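PDB 4D63: fiber KNOB domain from Avirulent turkey hemorrhagic enteritis virus, which forms the trimeric head of an adenovirus fibre, binds sialic acid, and probably attaches the virus to sialylated receptors on host cells. Local coordinates for residues I98-A103 with I174-V179. Numbering follows the deposited sequence.
Sequences IELRSA and IKIKSV
Ile98 and Ile176 face each other as an antiparallel hydrogen-bonded pair, and they bury more surface here than any other residues. Ile98 N gives its hydrogen to Ile176 O at 2.9 Å, and Ile176 N returns one to Ile98 O at 2.9 Å; both donors stand a little off the plane of the carbonyl they meet. Ile98 CB and Ile176 CB are 4.3 Å apart, and branching at CB suits both residues to an extended backbone while filling the buried face of the sheet. Two residues along, Leu100 and Ile174 repeat the pair of hydrogen bonds, with Leu100 N reaching Ile174 O at 2.8 Å and approaching almost in line with the carbonyl. Leu100 sends CD1 diagonally over to Ile176 CD1, 4.2 Å away, so the apolar side chains also meet out of register. Strand 98-101 is one of the two outermost strands, within this chain, of the large antiparallel sheet of the all-beta fibre head, and strand 171-176 joins it to strand 129-137, where Leu133 packs against Ile174 and Ile176. Ile98 also packs against Phe80 of strand 75-80. On the other face, at the non-hydrogen-bonded pair, Glu99 and Lys175 run side by side. Extended until a bend at chi4 (-127°), Lys175 brings its NZ into a salt bridge 2.9 Å from Glu99 OE2, on the anti side of the carboxylate; long charged chains fit this partly exposed surface, where each can offset the other's charge.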
loop_
_atom_site.group_PDB
_atom_site.type_symbol
_atom_site.label_atom_id
_atom_site.label_comp_id
_atom_site.label_asym_id
_atom_site.label_seq_id
_atom_site.Cartn_x
_atom_site.Cartn_y
_atom_site.Cartn_z
ATOM N N ILE A 98 3.925 12.780 10.589
ATOM C CA ILE A 98 2.689 13.424 11.051
ATOM C C ILE A 98 2.388 12.905 12.466
ATOM O O ILE A 98 2.143 11.724 12.673
ATOM C CB ILE A 98 1.479 13.148 10.148
ATOM C CG1 ILE A 98 1.718 13.750 8.759
ATOM C CG2 ILE A 98 0.215 13.727 10.786
ATOM C CD1 ILE A 98 0.778 13.202 7.709
ATOM N N GLU A 99 2.397 13.791 13.433
ATOM C CA GLU A 99 2.307 13.399 14.822
ATOM C C GLU A 99 0.897 13.603 15.324
ATOM O O GLU A 99 0.383 14.705 15.281
ATOM C CB GLU A 99 3.276 14.236 15.659
ATOM C CG GLU A 99 4.718 14.116 15.190
ATOM C CD GLU A 99 5.667 14.992 15.974
ATOM O OE1 GLU A 99 5.274 16.135 16.288
ATOM O OE2 GLU A 99 6.804 14.543 16.261
ATOM N N LEU A 100 0.273 12.526 15.782
ATOM C CA LEU A 100 -1.074 12.583 16.311
ATOM C C LEU A 100 -1.075 12.118 17.766
ATOM O O LEU A 100 -0.601 11.015 18.076
ATOM C CB LEU A 100 -1.995 11.713 15.448
ATOM C CG LEU A 100 -2.139 12.199 13.997
ATOM C CD1 LEU A 100 -2.753 11.099 13.139
ATOM C CD2 LEU A 100 -2.974 13.492 13.926
ATOM N N ARG A 101 -1.570 12.969 18.654
ATOM C CA ARG A 101 -1.568 12.697 20.096
ATOM C C ARG A 101 -2.904 12.127 20.514
ATOM O O ARG A 101 -3.850 12.177 19.746
ATOM C CB ARG A 101 -1.306 13.994 20.871
ATOM C CG ARG A 101 0.003 14.674 20.489
ATOM C CD ARG A 101 0.514 15.672 21.522
ATOM N NE ARG A 101 1.874 15.308 21.945
ATOM C CZ ARG A 101 2.195 14.734 23.112
ATOM N NH1 ARG A 101 1.282 14.466 24.044
ATOM N NH2 ARG A 101 3.457 14.428 23.360
ATOM N N SER A 102 -2.968 11.633 21.753
ATOM C CA SER A 102 -4.168 11.085 22.380
ATOM C C SER A 102 -5.362 11.991 22.224
ATOM O O SER A 102 -6.433 11.538 21.887
ATOM C CB SER A 102 -3.974 10.918 23.905
ATOM O OG SER A 102 -2.850 10.121 24.226
ATOM N N ALA A 103 -5.156 13.270 22.506
ATOM C CA ALA A 103 -6.215 14.273 22.479
ATOM C C ALA A 103 -6.858 14.511 21.088
ATOM O O ALA A 103 -7.979 15.045 21.015
ATOM C CB ALA A 103 -5.673 15.584 23.044
ATOM N N ILE A 174 0.891 8.667 18.072
ATOM C CA ILE A 174 1.145 7.891 16.888
ATOM C C ILE A 174 1.818 8.836 15.907
ATOM O O ILE A 174 1.282 9.924 15.625
ATOM C CB ILE A 174 -0.188 7.350 16.308
ATOM C CG1 ILE A 174 -0.824 6.387 17.322
ATOM C CG2 ILE A 174 0.022 6.632 15.001
ATOM C CD1 ILE A 174 -2.198 5.885 16.953
ATOM N N LYS A 175 2.974 8.425 15.394
ATOM C CA LYS A 175 3.638 9.121 14.288
ATOM C C LYS A 175 3.492 8.352 12.970
ATOM O O LYS A 175 3.849 7.167 12.880
ATOM C CB LYS A 175 5.119 9.250 14.572
ATOM C CG LYS A 175 5.484 10.026 15.826
ATOM C CD LYS A 175 6.996 10.228 15.885
ATOM C CE LYS A 175 7.408 10.938 17.167
ATOM N NZ LYS A 175 8.239 12.133 16.887
ATOM N N ILE A 176 2.928 8.999 11.962
ATOM C CA ILE A 176 2.883 8.436 10.625
ATOM C C ILE A 176 4.126 8.918 9.916
ATOM O O ILE A 176 4.270 10.104 9.666
ATOM C CB ILE A 176 1.623 8.871 9.861
ATOM C CG1 ILE A 176 0.378 8.409 10.616
ATOM C CG2 ILE A 176 1.631 8.312 8.430
ATOM C CD1 ILE A 176 -0.884 8.995 10.061
ATOM N N LYS A 177 5.014 7.976 9.590
ATOM C CA LYS A 177 6.337 8.266 9.018
ATOM C C LYS A 177 6.400 8.127 7.500
ATOM O O LYS A 177 7.442 8.373 6.902
ATOM C CB LYS A 177 7.343 7.277 9.594
ATOM C CG LYS A 177 7.346 7.263 11.091
ATOM C CD LYS A 177 8.038 8.483 11.632
ATOM C CE LYS A 177 8.905 8.127 12.828
ATOM N NZ LYS A 177 9.854 7.017 12.525
ATOM N N SER A 178 5.291 7.661 6.931
ATOM C CA SER A 178 5.088 7.441 5.510
ATOM C C SER A 178 4.479 8.667 4.843
ATOM O O SER A 178 3.680 9.352 5.457
ATOM C CB SER A 178 4.017 6.341 5.338
ATOM O OG SER A 178 4.602 5.085 5.182
ATOM N N VAL A 179 4.779 8.863 3.559
ATOM C CA VAL A 179 4.072 9.834 2.732
ATOM C C VAL A 179 2.785 9.191 2.192
ATOM O O VAL A 179 2.827 8.218 1.405
ATOM C CB VAL A 179 4.938 10.324 1.545
ATOM C CG1 VAL A 179 4.175 11.381 0.745
ATOM C CG2 VAL A 179 6.243 10.889 2.054
#